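Local coordinates for protein acyl-CoA dehydrogenase FadE3 (Mycobacterium smegmatis, PDB 4IV6) that belongs to the acyl-CoA dehydrogenase family of flavoproteins and binds dihydroflavine-adenine dinucleotide as part of a four-chain assembly, at residues 287-301 with 325-339. Residues are numbered along the deposited sequence; the frame is centred on the assembly and turned at random. Where two conformers were deposited one is given.
Sequences MLADMGTKLYAARSL and FASETAMQIALDAVR. With FDA (dihydroflavine-adenine dinucleotide), chain C.
Phe325 packs as a knob into the hole formed by Lys294, Ala297, Ala298 and Leu301, its CD2 lying 3.6 Å from Ala298 CB. CG stands anti to the backbone N (chi1 -169°), which swings the ring toward 287-301 and brings its edge to Lys294 O and Ala298 N. Thr329 OG1 lies above one face of the ring, offset toward its rim and held by a hydrogen bond to Phe325 O, while Thr329 CG2 rests on Lys294 CB. Further along, Ile333 CD1 reaches 3.4 Å from Met291 O and also touches Leu295 CB. The Met291 chain, bent at chi3, lays SD against Asp336 CB and carries CE to Ile333 CG2 and Ala337 CB. One polar link crosses directly: Lys294 NZ donates to Gln332 OE1 (2.8 Å), tilted 33° from the amide carbonyl plane. The same ammonium also donates a hydrogen bond to a water, which donates one to Asp336 OD2, linking two opposite charges that do not touch directly. Asp336 OD1 takes Arg339 NE in a salt bridge, and Met287 SD lies 3.7 Å from Arg339 CD; the guanidinium also forms a salt bridge with Glu328 of a neighbouring subunit. Arg339 O accepts a hydrogen bond from O3B of dihydroflavine-adenine dinucleotide, while Phe325 packs on Phe325 of another subunit. Segments 287-301 and 325-339, nearly antiparallel, cross at -158° with axes 9.4 Å apart, within the C-terminal helical bundle of the acyl-CoA dehydrogenase fold, Arg339 lying at the dinucleotide pocket.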
loop_
_atom_site.group_PDB
_atom_site.type_symbol
_atom_site.label_atom_id
_atom_site.label_comp_id
_atom_site.label_asym_id
_atom_site.label_seq_id
_atom_site.Cartn_x
_atom_site.Cartn_y
_atom_site.Cartn_z
ATOM N N MET B 287 -11.834 4.238 -6.402
ATOM C CA MET B 287 -10.792 5.242 -6.185
ATOM C C MET B 287 -11.410 6.465 -5.520
ATOM O O MET B 287 -10.850 6.998 -4.578
ATOM C CB MET B 287 -10.083 5.654 -7.481
ATOM C CG MET B 287 -9.031 4.674 -7.948
ATOM S SD MET B 287 -8.092 5.327 -9.373
ATOM C CE MET B 287 -9.265 5.298 -10.710
ATOM N N LEU B 288 -12.563 6.926 -6.016
ATOM C CA LEU B 288 -13.213 8.104 -5.408
ATOM C C LEU B 288 -13.553 7.857 -3.936
ATOM O O LEU B 288 -13.389 8.744 -3.091
ATOM C CB LEU B 288 -14.481 8.474 -6.186
ATOM C CG LEU B 288 -14.165 8.929 -7.610
ATOM C CD1 LEU B 288 -15.447 8.932 -8.425
ATOM C CD2 LEU B 288 -13.471 10.292 -7.588
ATOM N N ALA B 289 -14.090 6.673 -3.641
ATOM C CA ALA B 289 -14.451 6.341 -2.268
ATOM C C ALA B 289 -13.221 6.348 -1.357
ATOM O O ALA B 289 -13.270 6.879 -0.253
ATOM C CB ALA B 289 -15.160 4.990 -2.193
ATOM N N ASP B 290 -12.124 5.764 -1.841
ATOM C CA ASP B 290 -10.889 5.697 -1.058
ATOM C C ASP B 290 -10.314 7.091 -0.863
ATOM O O ASP B 290 -9.928 7.448 0.247
ATOM C CB ASP B 290 -9.867 4.779 -1.708
ATOM C CG ASP B 290 -10.186 3.335 -1.489
ATOM O OD1 ASP B 290 -10.987 3.037 -0.581
ATOM O OD2 ASP B 290 -9.670 2.486 -2.237
ATOM N N MET B 291 -10.311 7.887 -1.926
ATOM C CA MET B 291 -9.821 9.269 -1.874
ATOM C C MET B 291 -10.613 10.116 -0.864
ATOM O O MET B 291 -10.042 10.825 -0.005
ATOM C CB MET B 291 -9.890 9.914 -3.283
ATOM C CG MET B 291 -8.959 9.271 -4.301
ATOM S SD MET B 291 -9.450 9.578 -6.030
ATOM C CE MET B 291 -8.903 11.241 -6.212
ATOM N N GLY B 292 -11.935 10.060 -0.978
ATOM C CA GLY B 292 -12.800 10.844 -0.122
ATOM C C GLY B 292 -12.695 10.407 1.328
ATOM O O GLY B 292 -12.698 11.235 2.241
ATOM N N THR B 293 -12.613 9.100 1.539
ATOM C CA THR B 293 -12.481 8.542 2.887
ATOM C C THR B 293 -11.150 8.968 3.567
ATOM O O THR B 293 -11.142 9.387 4.725
ATOM C CB THR B 293 -12.589 7.001 2.838
ATOM O OG1 THR B 293 -13.876 6.631 2.339
ATOM C CG2 THR B 293 -12.388 6.393 4.228
ATOM N N LYS B 294 -10.037 8.823 2.857
ATOM C CA LYS B 294 -8.722 9.267 3.356
ATOM C C LYS B 294 -8.687 10.768 3.601
ATOM O O LYS B 294 -8.109 11.226 4.600
ATOM C CB LYS B 294 -7.594 8.878 2.389
ATOM C CG LYS B 294 -7.419 7.370 2.325
ATOM C CD LYS B 294 -6.183 6.852 1.569
ATOM C CE LYS B 294 -6.025 7.360 0.160
ATOM N NZ LYS B 294 -5.072 6.445 -0.558
ATOM N N LEU B 295 -9.306 11.537 2.712
ATOM C CA LEU B 295 -9.315 12.998 2.865
ATOM C C LEU B 295 -10.074 13.375 4.133
ATOM O O LEU B 295 -9.626 14.215 4.886
ATOM C CB LEU B 295 -9.955 13.701 1.655
ATOM C CG LEU B 295 -10.053 15.231 1.705
ATOM C CD1 LEU B 295 -8.723 15.859 2.103
ATOM C CD2 LEU B 295 -10.540 15.737 0.371
ATOM N N TYR B 296 -11.234 12.738 4.353
ATOM C CA TYR B 296 -12.029 12.951 5.568
ATOM C C TYR B 296 -11.206 12.576 6.795
ATOM O O TYR B 296 -11.187 13.318 7.788
ATOM C CB TYR B 296 -13.310 12.109 5.499
ATOM C CG TYR B 296 -14.296 12.249 6.650
ATOM C CD1 TYR B 296 -14.384 13.409 7.411
ATOM C CD2 TYR B 296 -15.196 11.214 6.933
ATOM C CE1 TYR B 296 -15.324 13.527 8.432
ATOM C CE2 TYR B 296 -16.123 11.323 7.951
ATOM C CZ TYR B 296 -16.173 12.472 8.711
ATOM O OH TYR B 296 -17.110 12.567 9.726
ATOM N N ALA B 297 -10.500 11.454 6.731
ATOM C CA ALA B 297 -9.622 11.054 7.860
ATOM C C ALA B 297 -8.566 12.114 8.149
ATOM O O ALA B 297 -8.322 12.492 9.300
ATOM C CB ALA B 297 -8.957 9.699 7.576
ATOM N N ALA B 298 -7.944 12.613 7.091
ATOM C CA ALA B 298 -6.856 13.555 7.235
ATOM C C ALA B 298 -7.330 14.884 7.758
ATOM O O ALA B 298 -6.657 15.489 8.630
ATOM C CB ALA B 298 -6.135 13.705 5.918
ATOM N N ARG B 299 -8.489 15.360 7.272
ATOM C CA ARG B 299 -9.012 16.633 7.785
ATOM C C ARG B 299 -9.475 16.479 9.244
ATOM O O ARG B 299 -9.307 17.390 10.049
ATOM C CB ARG B 299 -10.134 17.179 6.900
ATOM C CG ARG B 299 -9.699 17.507 5.466
ATOM C CD ARG B 299 -10.823 18.235 4.725
ATOM N NE ARG B 299 -10.863 19.614 5.166
ATOM C CZ ARG B 299 -11.771 20.177 5.969
ATOM N NH1 ARG B 299 -12.786 19.485 6.437
ATOM N NH2 ARG B 299 -11.647 21.472 6.298
ATOM N N SER B 300 -10.041 15.319 9.586
ATOM C CA SER B 300 -10.498 15.084 10.954
ATOM C C SER B 300 -9.326 15.112 11.919
ATOM O O SER B 300 -9.380 15.760 12.983
ATOM C CB SER B 300 -11.250 13.760 11.100
ATOM O OG SER B 300 -12.457 13.749 10.348
ATOM N N LEU B 301 -8.245 14.451 11.531
ATOM C CA LEU B 301 -7.019 14.450 12.316
ATOM C C LEU B 301 -6.455 15.885 12.479
ATOM O O LEU B 301 -6.187 16.340 13.599
ATOM C CB LEU B 301 -5.990 13.488 11.688
ATOM C CG LEU B 301 -4.772 13.057 12.524
ATOM C CD1 LEU B 301 -3.942 12.035 11.748
ATOM C CD2 LEU B 301 -3.894 14.224 12.878
ATOM N N PHE B 325 0.415 12.244 8.103
ATOM C CA PHE B 325 -0.742 11.637 7.488
ATOM C C PHE B 325 -1.265 12.455 6.299
ATOM O O PHE B 325 -1.592 11.899 5.244
ATOM C CB PHE B 325 -1.863 11.427 8.502
ATOM C CG PHE B 325 -2.975 10.567 7.972
ATOM C CD1 PHE B 325 -2.835 9.188 7.937
ATOM C CD2 PHE B 325 -4.136 11.133 7.468
ATOM C CE1 PHE B 325 -3.857 8.383 7.429
ATOM C CE2 PHE B 325 -5.153 10.334 6.944
ATOM C CZ PHE B 325 -5.007 8.969 6.928
ATOM N N ALA B 326 -1.391 13.767 6.485
ATOM C CA ALA B 326 -1.984 14.582 5.441
ATOM C C ALA B 326 -1.101 14.626 4.185
ATOM O O ALA B 326 -1.607 14.595 3.067
ATOM C CB ALA B 326 -2.255 16.013 5.938
ATOM N N SER B 327 0.201 14.774 4.366
ATOM C CA SER B 327 1.130 14.850 3.236
ATOM C C SER B 327 1.174 13.543 2.420
ATOM O O SER B 327 1.176 13.590 1.167
ATOM C CB SER B 327 2.531 15.249 3.704
ATOM O OG SER B 327 3.135 14.281 4.526
ATOM N N GLU B 328 1.178 12.395 3.102
ATOM C CA GLU B 328 1.158 11.098 2.401
ATOM C C GLU B 328 -0.191 10.937 1.688
ATOM O O GLU B 328 -0.247 10.511 0.521
ATOM C CB GLU B 328 1.381 9.935 3.370
ATOM C CG GLU B 328 2.767 9.881 3.960
ATOM C CD GLU B 328 3.859 9.628 2.933
ATOM O OE1 GLU B 328 3.613 8.945 1.932
ATOM O OE2 GLU B 328 4.991 10.093 3.119
ATOM N N THR B 329 -1.280 11.311 2.387
ATOM C CA THR B 329 -2.614 11.256 1.811
ATOM C C THR B 329 -2.726 12.144 0.569
ATOM O O THR B 329 -3.270 11.707 -0.443
ATOM C CB THR B 329 -3.696 11.658 2.836
ATOM O OG1 THR B 329 -3.770 10.638 3.837
ATOM C CG2 THR B 329 -5.071 11.744 2.203
ATOM N N ALA B 330 -2.218 13.376 0.629
ATOM C CA ALA B 330 -2.310 14.271 -0.542
ATOM C C ALA B 330 -1.595 13.706 -1.763
ATOM O O ALA B 330 -2.086 13.825 -2.879
ATOM C CB ALA B 330 -1.819 15.685 -0.218
ATOM N N MET B 331 -0.429 13.092 -1.560
ATOM C CA MET B 331 0.314 12.447 -2.658
ATOM C C MET B 331 -0.484 11.298 -3.268
ATOM O O MET B 331 -0.575 11.179 -4.499
ATOM C CB MET B 331 1.666 11.945 -2.148
ATOM C CG MET B 331 2.560 11.324 -3.193
ATOM S SD MET B 331 3.225 12.529 -4.372
ATOM C CE MET B 331 2.128 12.505 -5.776
ATOM N N GLN B 332 -1.097 10.475 -2.420
ATOM C CA GLN B 332 -1.933 9.357 -2.908
ATOM C C GLN B 332 -3.137 9.865 -3.711
ATOM O O GLN B 332 -3.428 9.373 -4.820
ATOM C CB GLN B 332 -2.421 8.523 -1.737
ATOM C CG GLN B 332 -1.274 7.785 -1.038
ATOM C CD GLN B 332 -1.625 7.240 0.345
ATOM O OE1 GLN B 332 -2.785 7.213 0.782
ATOM N NE2 GLN B 332 -0.595 6.840 1.066
ATOM N N ILE B 333 -3.816 10.871 -3.161
ATOM C CA ILE B 333 -4.972 11.437 -3.811
ATOM C C ILE B 333 -4.579 12.125 -5.118
ATOM O O ILE B 333 -5.317 12.013 -6.133
ATOM C CB ILE B 333 -5.757 12.369 -2.861
ATOM C CG1 ILE B 333 -6.406 11.520 -1.755
ATOM C CG2 ILE B 333 -6.806 13.177 -3.605
ATOM C CD1 ILE B 333 -7.078 12.354 -0.672
ATOM N N ALA B 334 -3.432 12.821 -5.131
ATOM C CA ALA B 334 -3.003 13.520 -6.350
ATOM C C ALA B 334 -2.777 12.531 -7.492
ATOM O O ALA B 334 -3.238 12.743 -8.587
ATOM C CB ALA B 334 -1.766 14.358 -6.110
ATOM N N LEU B 335 -2.112 11.415 -7.211
ATOM C CA LEU B 335 -1.872 10.417 -8.249
ATOM C C LEU B 335 -3.177 9.818 -8.737
ATOM O O LEU B 335 -3.360 9.692 -9.944
ATOM C CB LEU B 335 -0.924 9.323 -7.777
ATOM C CG LEU B 335 -0.762 8.096 -8.688
ATOM C CD1 LEU B 335 -0.241 8.489 -10.057
ATOM C CD2 LEU B 335 0.202 7.160 -8.006
ATOM N N ASP B 336 -4.080 9.480 -7.818
ATOM C CA ASP B 336 -5.348 8.835 -8.191
ATOM C C ASP B 336 -6.233 9.795 -8.989
ATOM O O ASP B 336 -6.903 9.368 -9.908
ATOM C CB ASP B 336 -6.088 8.291 -6.994
ATOM C CG ASP B 336 -5.496 6.965 -6.470
ATOM O OD1 ASP B 336 -4.627 6.325 -7.125
ATOM O OD2 ASP B 336 -5.912 6.567 -5.372
ATOM N N ALA B 337 -6.154 11.096 -8.700
ATOM C CA ALA B 337 -6.876 12.093 -9.500
ATOM C C ALA B 337 -6.356 12.133 -10.939
ATOM O O ALA B 337 -7.147 12.297 -11.860
ATOM C CB ALA B 337 -6.826 13.474 -8.867
ATOM N N VAL B 338 -5.036 11.941 -11.127
ATOM C CA VAL B 338 -4.454 11.842 -12.450
ATOM C C VAL B 338 -5.076 10.617 -13.135
ATOM O O VAL B 338 -5.498 10.712 -14.302
ATOM C CB VAL B 338 -2.915 11.760 -12.398
ATOM C CG1 VAL B 338 -2.314 11.294 -13.702
ATOM C CG2 VAL B 338 -2.356 13.127 -12.058
ATOM N N ARG B 339 -5.155 9.499 -12.397
ATOM C CA ARG B 339 -5.644 8.227 -12.958
ATOM C C ARG B 339 -7.095 8.406 -13.428
ATOM O O ARG B 339 -7.487 7.945 -14.498
ATOM C CB ARG B 339 -5.626 7.087 -11.927
ATOM C CG ARG B 339 -4.259 6.634 -11.421
ATOM C CD ARG B 339 -4.484 5.585 -10.340
ATOM N NE ARG B 339 -3.328 5.157 -9.561
ATOM C CZ ARG B 339 -2.462 4.229 -9.938
ATOM N NH1 ARG B 339 -2.567 3.637 -11.131
ATOM N NH2 ARG B 339 -1.514 3.846 -9.100
HETATM P PA FDA C . -11.097 7.183 -20.468
HETATM O O1A FDA C . -11.887 8.442 -20.616
HETATM O O2A FDA C . -11.396 5.926 -21.250
HETATM O O5B FDA C . -11.101 6.760 -18.927
HETATM C C5B FDA C . -11.067 7.718 -17.860
HETATM C C4B FDA C . -10.924 6.961 -16.539
HETATM O O4B FDA C . -12.004 6.018 -16.440
HETATM C C3B FDA C . -9.644 6.144 -16.473
HETATM O O3B FDA C . -9.299 6.016 -15.112
HETATM C C2B FDA C . -10.097 4.788 -16.997
HETATM O O2B FDA C . -9.273 3.719 -16.594
HETATM C C1B FDA C . -11.478 4.703 -16.408
HETATM N N9A FDA C . -12.353 3.839 -17.179
HETATM C C8A FDA C . -12.867 4.102 -18.390
HETATM N N7A FDA C . -13.648 3.078 -18.771
HETATM C C5A FDA C . -13.640 2.133 -17.776
HETATM C C6A FDA C . -14.226 0.799 -17.562
HETATM N N6A FDA C . -15.031 0.235 -18.505
HETATM N N1A FDA C . -13.937 0.175 -16.392
HETATM C C2A FDA C . -13.139 0.727 -15.459
HETATM N N3A FDA C . -12.549 1.941 -15.599
HETATM C C4A FDA C . -12.773 2.653 -16.728
HETATM N N1 FDA C . -3.313 6.673 -28.029
HETATM C C2 FDA C . -3.114 6.327 -29.312
HETATM O O2 FDA C . -4.066 5.827 -29.970
HETATM N N3 FDA C . -1.916 6.477 -29.879
HETATM C C4 FDA C . -0.867 7.010 -29.243
HETATM O O4 FDA C . 0.198 7.142 -29.822
HETATM C C4X FDA C . -0.988 7.414 -27.855
HETATM N N5 FDA C . 0.002 7.957 -27.126
HETATM C C5X FDA C . -0.331 8.687 -26.018
HETATM C C6 FDA C . 0.555 9.625 -25.476
HETATM C C7 FDA C . 0.237 10.340 -24.346
HETATM C C7M FDA C . 1.188 11.359 -23.791
HETATM C C8 FDA C . -0.993 10.130 -23.729
HETATM C C8M FDA C . -1.420 10.840 -22.492
HETATM C C9 FDA C . -1.865 9.204 -24.229
HETATM C C9A FDA C . -1.567 8.491 -25.385
HETATM N N10 FDA C . -2.517 7.560 -25.918
HETATM C C10 FDA C . -2.330 7.202 -27.268
HETATM C "C1'" FDA C . -3.919 7.674 -25.498
HETATM C "C2'" FDA C . -4.099 6.722 -24.335
HETATM O "O2'" FDA C . -3.966 5.355 -24.750
HETATM C "C3'" FDA C . -5.447 7.054 -23.686
HETATM O "O3'" FDA C . -5.285 8.229 -22.850
HETATM C "C4'" FDA C . -5.939 5.898 -22.855
HETATM O "O4'" FDA C . -6.498 4.970 -23.762
HETATM C "C5'" FDA C . -7.030 6.271 -21.856
HETATM O "O5'" FDA C . -8.028 6.962 -22.536
HETATM P P FDA C . -8.924 8.137 -22.015
HETATM O O1P FDA C . -8.064 9.258 -21.577
HETATM O O2P FDA C . -9.861 8.345 -23.143
HETATM O O3P FDA C . -9.560 7.468 -20.701
HETATM O O HOH W 1 -6.136 7.662 -2.878
#